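SusD homolog (Bacteroides thetaiotaomicron, PDB 3SGH) probably binds sugars at the outer-membrane surface and passes them to a partner transporter for uptake, in the manner of SusD. Local coordinates at residues A[221-226]-A[348-353]; A[318-323]-A[415-420]. One frame throughout, in Å; residues are numbered along the deposited sequence. Where two conformers were deposited one is given.

Interaction 1: residues A[221-226]-A[348-353]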
loop_
_atom_site.group_PDB
_atom_site.type_symbol
_atom_site.label_atom_id
_atom_site.label_comp_id
_atom_site.label_asym_id
_atom_site.label_seq_id
_atom_site.Cartn_x
_atom_site.Cartn_y
_atom_site.Cartn_z
ATOM N N GLU A 221 0.261 -17.621 -6.444
ATOM C CA GLU A 221 1.467 -18.394 -6.772
ATOM C C GLU A 221 2.101 -18.059 -8.121
ATOM O O GLU A 221 3.297 -18.278 -8.277
ATOM C CB GLU A 221 1.175 -19.882 -6.758
ATOM C CG GLU A 221 0.787 -20.389 -5.391
ATOM C CD GLU A 221 1.961 -20.509 -4.431
ATOM O OE1 GLU A 221 3.084 -20.022 -4.733
ATOM O OE2 GLU A 221 1.766 -21.128 -3.346
ATOM N N SER A 222 1.335 -17.468 -9.025
ATOM C CA SER A 222 1.838 -17.140 -10.361
ATOM C C SER A 222 1.304 -15.804 -10.838
ATOM O O SER A 222 0.298 -15.286 -10.300
ATOM C CB SER A 222 1.420 -18.217 -11.357
ATOM O OG SER A 222 0.015 -18.248 -11.507
ATOM N N VAL A 223 1.962 -15.235 -11.840
ATOM C CA VAL A 223 1.579 -13.895 -12.347
ATOM C C VAL A 223 0.128 -13.809 -12.823
ATOM O O VAL A 223 -0.482 -12.743 -12.722
ATOM C CB VAL A 223 2.560 -13.348 -13.425
ATOM C CG1 VAL A 223 3.932 -13.131 -12.814
ATOM C CG2 VAL A 223 2.631 -14.258 -14.645
ATOM N N GLY A 224 -0.438 -14.921 -13.293
ATOM C CA GLY A 224 -1.851 -14.962 -13.708
ATOM C C GLY A 224 -2.826 -14.778 -12.557
ATOM O O GLY A 224 -4.014 -14.584 -12.761
ATOM N N ASP A 225 -2.319 -14.867 -11.336
ATOM C CA ASP A 225 -3.125 -14.673 -10.157
ATOM C C ASP A 225 -3.269 -13.200 -9.719
ATOM O O ASP A 225 -4.155 -12.853 -8.914
ATOM C CB ASP A 225 -2.517 -15.458 -8.987
ATOM C CG ASP A 225 -2.515 -16.972 -9.201
ATOM O OD1 ASP A 225 -3.309 -17.474 -10.000
ATOM O OD2 ASP A 225 -1.704 -17.689 -8.534
ATOM N N SER A 226 -2.375 -12.345 -10.204
ATOM C CA SER A 226 -2.336 -10.956 -9.789
ATOM C C SER A 226 -3.628 -10.246 -10.130
ATOM O O SER A 226 -4.258 -10.550 -11.145
ATOM C CB SER A 226 -1.169 -10.240 -10.481
ATOM O OG SER A 226 0.090 -10.817 -10.025
ATOM N N VAL A 348 11.280 -12.344 -6.318
ATOM C CA VAL A 348 12.053 -11.522 -7.264
ATOM C C VAL A 348 11.739 -11.986 -8.683
ATOM O O VAL A 348 11.466 -11.170 -9.562
ATOM C CB VAL A 348 13.557 -11.606 -7.004
ATOM C CG1 VAL A 348 14.315 -10.767 -8.029
ATOM C CG2 VAL A 348 13.860 -11.102 -5.579
ATOM N N ARG A 349 11.705 -13.310 -8.904
ATOM C CA ARG A 349 11.420 -13.819 -10.260
ATOM C C ARG A 349 9.975 -13.503 -10.706
ATOM O O ARG A 349 9.740 -13.150 -11.861
ATOM C CB ARG A 349 11.683 -15.314 -10.355
ATOM C CG ARG A 349 13.162 -15.681 -10.279
ATOM C CD ARG A 349 13.346 -17.192 -10.403
ATOM N NE ARG A 349 14.714 -17.520 -10.033
ATOM C CZ ARG A 349 15.743 -17.394 -10.849
ATOM N NH1 ARG A 349 15.554 -17.001 -12.102
ATOM N NH2 ARG A 349 16.965 -17.688 -10.419
ATOM N N LEU A 350 9.017 -13.565 -9.781
ATOM C CA LEU A 350 7.632 -13.190 -10.088
ATOM C C LEU A 350 7.508 -11.723 -10.471
ATOM O O LEU A 350 6.711 -11.350 -11.313
ATOM C CB LEU A 350 6.698 -13.454 -8.890
ATOM C CG LEU A 350 6.299 -14.915 -8.726
ATOM C CD1 LEU A 350 5.502 -14.958 -7.454
ATOM C CD2 LEU A 350 5.491 -15.387 -9.939
ATOM N N SER A 351 8.277 -10.881 -9.798
ATOM C CA SER A 351 8.236 -9.438 -10.031
ATOM C C SER A 351 8.757 -9.123 -11.415
ATOM O O SER A 351 8.165 -8.326 -12.155
ATOM C CB SER A 351 9.133 -8.766 -8.989
ATOM O OG SER A 351 9.217 -7.383 -9.228
ATOM N N PHE A 352 9.888 -9.719 -11.775
ATOM C CA PHE A 352 10.408 -9.578 -13.117
ATOM C C PHE A 352 9.390 -10.077 -14.131
ATOM O O PHE A 352 9.083 -9.375 -15.083
ATOM C CB PHE A 352 11.702 -10.355 -13.322
ATOM C CG PHE A 352 12.952 -9.630 -12.871
ATOM C CD1 PHE A 352 13.108 -9.166 -11.572
ATOM C CD2 PHE A 352 13.995 -9.429 -13.744
ATOM C CE1 PHE A 352 14.302 -8.524 -11.182
ATOM C CE2 PHE A 352 15.170 -8.827 -13.317
ATOM C CZ PHE A 352 15.309 -8.365 -12.062
ATOM N N GLU A 353 8.861 -11.280 -13.894
ATOM C CA GLU A 353 7.890 -11.860 -14.785
ATOM C C GLU A 353 6.648 -10.978 -14.956
ATOM O O GLU A 353 6.158 -10.795 -16.067
ATOM C CB GLU A 353 7.479 -13.273 -14.322
ATOM C CG GLU A 353 6.634 -13.964 -15.381
ATOM C CD GLU A 353 6.204 -15.364 -14.976
ATOM O OE1 GLU A 353 6.481 -15.752 -13.809
ATOM O OE2 GLU A 353 5.570 -16.042 -15.827
HETATM O O HOH W 1 4.255 -16.931 -12.848
#

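Interaction 2: residues A[318-323]-A[415-420]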
loop_
_atom_site.group_PDB
_atom_site.type_symbol
_atom_site.label_atom_id
_atom_site.label_comp_id
_atom_site.label_asym_id
_atom_site.label_seq_id
_atom_site.Cartn_x
_atom_site.Cartn_y
_atom_site.Cartn_z
ATOM N N TYR A 318 -0.098 -8.057 -6.335
ATOM C CA TYR A 318 0.723 -8.892 -7.191
ATOM C C TYR A 318 1.073 -10.217 -6.563
ATOM O O TYR A 318 1.265 -10.312 -5.351
ATOM C CB TYR A 318 2.039 -8.191 -7.492
ATOM C CG TYR A 318 1.978 -6.885 -8.255
ATOM C CD1 TYR A 318 1.507 -6.818 -9.543
ATOM C CD2 TYR A 318 2.376 -5.720 -7.670
ATOM C CE1 TYR A 318 1.490 -5.644 -10.254
ATOM C CE2 TYR A 318 2.386 -4.528 -8.404
ATOM C CZ TYR A 318 1.967 -4.498 -9.690
ATOM O OH TYR A 318 1.995 -3.280 -10.369
ATOM N N ALA A 319 1.217 -11.245 -7.407
ATOM C CA ALA A 319 1.586 -12.566 -6.930
ATOM C C ALA A 319 2.916 -12.518 -6.140
ATOM O O ALA A 319 3.088 -13.263 -5.156
ATOM C CB ALA A 319 1.656 -13.578 -8.087
ATOM N N ALA A 320 3.835 -11.634 -6.562
ATOM C CA ALA A 320 5.125 -11.472 -5.865
ATOM C C ALA A 320 4.949 -11.182 -4.369
ATOM O O ALA A 320 5.748 -11.645 -3.553
ATOM C CB ALA A 320 5.992 -10.365 -6.554
ATOM N N GLU A 321 3.909 -10.426 -4.001
ATOM C CA GLU A 321 3.709 -10.046 -2.599
ATOM C C GLU A 321 3.491 -11.287 -1.738
ATOM O O GLU A 321 3.996 -11.343 -0.613
ATOM C CB GLU A 321 2.525 -9.089 -2.438
ATOM C CG GLU A 321 2.444 -8.520 -1.034
ATOM C CD GLU A 321 1.283 -7.557 -0.785
ATOM O OE1 GLU A 321 0.612 -7.158 -1.754
ATOM O OE2 GLU A 321 1.106 -7.157 0.397
ATOM N N ALA A 322 2.753 -12.279 -2.269
ATOM C CA ALA A 322 2.519 -13.524 -1.504
ATOM C C ALA A 322 3.804 -14.279 -1.215
ATOM O O ALA A 322 3.948 -14.914 -0.129
ATOM C CB ALA A 322 1.506 -14.451 -2.212
ATOM N N ALA A 323 4.742 -14.235 -2.152
ATOM C CA ALA A 323 6.031 -14.902 -1.958
ATOM C C ALA A 323 6.825 -14.150 -0.885
ATOM O O ALA A 323 7.378 -14.753 0.033
ATOM C CB ALA A 323 6.786 -14.966 -3.249
ATOM N N TRP A 415 9.483 -4.360 -1.472
ATOM C CA TRP A 415 9.101 -2.974 -1.707
ATOM C C TRP A 415 9.304 -2.581 -3.168
ATOM O O TRP A 415 8.422 -1.958 -3.771
ATOM C CB TRP A 415 9.883 -2.094 -0.756
ATOM C CG TRP A 415 9.848 -0.643 -1.072
ATOM C CD1 TRP A 415 8.770 0.194 -1.009
ATOM C CD2 TRP A 415 10.974 0.154 -1.408
ATOM N NE1 TRP A 415 9.177 1.482 -1.283
ATOM C CE2 TRP A 415 10.525 1.468 -1.566
ATOM C CE3 TRP A 415 12.328 -0.121 -1.616
ATOM C CZ2 TRP A 415 11.382 2.495 -1.914
ATOM C CZ3 TRP A 415 13.169 0.916 -1.911
ATOM C CH2 TRP A 415 12.703 2.189 -2.065
ATOM N N ILE A 416 10.391 -3.062 -3.774
ATOM C CA ILE A 416 10.639 -2.791 -5.181
ATOM C C ILE A 416 9.601 -3.507 -6.035
ATOM O O ILE A 416 9.052 -2.933 -6.964
ATOM C CB ILE A 416 12.051 -3.246 -5.615
ATOM C CG1 ILE A 416 13.057 -2.350 -4.943
ATOM C CG2 ILE A 416 12.232 -3.146 -7.152
ATOM C CD1 ILE A 416 14.555 -2.880 -5.078
ATOM N N ALA A 417 9.259 -4.735 -5.647
ATOM C CA ALA A 417 8.315 -5.565 -6.401
ATOM C C ALA A 417 6.867 -5.017 -6.370
ATOM O O ALA A 417 6.166 -5.051 -7.398
ATOM C CB ALA A 417 8.318 -7.006 -5.907
ATOM N N CYS A 418 6.412 -4.566 -5.190
ATOM C CA CYS A 418 5.027 -4.135 -5.026
ATOM C C CYS A 418 4.960 -2.688 -5.445
ATOM O O CYS A 418 5.049 -1.800 -4.616
ATOM C CB CYS A 418 4.588 -4.337 -3.586
ATOM S SG CYS A 418 4.576 -6.143 -3.143
ATOM N N TYR A 419 4.863 -2.459 -6.759
ATOM C CA TYR A 419 4.961 -1.126 -7.331
ATOM C C TYR A 419 3.969 -0.956 -8.467
ATOM O O TYR A 419 3.845 -1.871 -9.336
ATOM C CB TYR A 419 6.391 -0.834 -7.875
ATOM C CG TYR A 419 6.456 0.370 -8.793
ATOM C CD1 TYR A 419 6.637 1.656 -8.270
ATOM C CD2 TYR A 419 6.341 0.235 -10.180
ATOM C CE1 TYR A 419 6.643 2.750 -9.060
ATOM C CE2 TYR A 419 6.344 1.349 -10.992
ATOM C CZ TYR A 419 6.511 2.590 -10.424
ATOM O OH TYR A 419 6.516 3.689 -11.202
ATOM N N PRO A 420 3.284 0.217 -8.516
ATOM C CA PRO A 420 3.144 1.251 -7.506
ATOM C C PRO A 420 2.135 0.827 -6.435
ATOM O O PRO A 420 1.050 0.369 -6.777
ATOM C CB PRO A 420 2.599 2.475 -8.293
ATOM C CG PRO A 420 2.238 1.963 -9.622
ATOM C CD PRO A 420 2.479 0.522 -9.711
#

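Interaction 1: residues A[221-226]-A[348-353]
Glu221 and Ser222, which both lie against Leu350, also direct their backbone N-H groups to a single carboxylate oxygen, Asp225 OD2. Glu221 N reaches OD2 of Asp225 at 2.9 Å and almost straight (N-H...O 170°), along the anti lone pair of that oxygen. Ser222 N meets the same Asp225 OD2 at 3.1 Å from above the carboxylate plane, 52° out of it. Two donors from different directions thus tie the turn to its own side chain, while Asp225 OD1 forms a salt bridge with Lys186. The turn is closed further by Asp225 N bonding Ser222 O, as expected for a short 3-10 segment.

The turn presents Val223 to the helix, where no direct hydrogen bond joins the two segments. Val223 CG1 lies 3.6 Å from Leu350 O and also touches Leu350 CD2. The other methyl of Val223, CG2, is 3.6 Å from Glu353 OE2, and CG1 also touches the Glu353 chain. Glu353 can lie there because its CG is anti to the backbone N (chi1 -171°) and the chain runs straight on, crossing the valine at a slant. The carboxylate then gains a polar link: a water accepts from Val223 N at 3.0 Å and donates to Glu353 OE1 at 2.7 Å, bridging loop and helix.

Leu350 CD2 lies 4.0 Å from Glu221 O, a carbonyl that also accepts from Lys346. Glu221's own carboxylate is engaged by Arg326, and Leu350 packs onto Ala319 and Ala320 of helix 319-331. With only 190 Å² buried, this is a peripheral contact that lays the loop between helix 204-217 and strand 227-229 against helix 340-354, within the alpha-alpha superhelix of a SusD-like protein.

Interaction 2: residues A[318-323]-A[415-420]
The phenol of Tyr318 reaches across to the chain leaving helix 403-417, and its hydroxyl donates to Tyr419 O over a short 2.5 Å. The bond leaves the carbonyl at a C=O...donor angle of 138°, with the oxygen of Tyr318 tilted 32° from the carbonyl plane. A phenylalanine in place of Tyr318 lacks the hydroxyl and would probably leave Tyr419 O without this donor. CG anti to the carbonyl carbon (chi1 -63°) carries the Tyr318 ring toward 415-420, and it meets them with its edge: Tyr419 O and Cys418 CA both lie near the ring plane, CE2 of Tyr318 being 3.2 Å from Tyr419 O.

This is the tight part. Next to it the packing is plain apolar touching, with Ala320 CB meeting Ala417 CB at 4.1 Å and Cys418 SG lying 3.7 Å from Glu321 CB, while the Glu321 carboxylate pairs with Arg194. Looser still is the Pro420 end, partly exposed, where CD of the proline is 3.9 Å from Tyr318 OH.

Past the helix end, Cys418 centres an inverse gamma turn with a weak bond from Tyr419 N to Ala417 O, and a cis peptide precedes Pro420, whose CD lies over one face of the Tyr419 ring, toward its rim. Together these features mark a helix terminus redirected by a turn, buried against helix 319-331 in the superhelix.

The two interactions lie side by side, their centres about 8 Å apart, and their segments alternate along the chain: 221-226, 318-323, 348-353, 415-420. Direct contacts join them. Ser226 OG probably hydrogen-bonds Ala319 N at 2.9 Å, and Ser222 O approaches Ala319 CB to 3.1 Å. Elsewhere Ser351 OG packs 3.5 Å from Ala417 CB. Helices 319-331 and 340-354 follow each other in sequence; 319-331 serves interaction 2 and 340-354 interaction 1. Interaction 1 is the surface one, its centre about 18 Å from the chain centre; interaction 2 is buried, its centre about 10 Å from it.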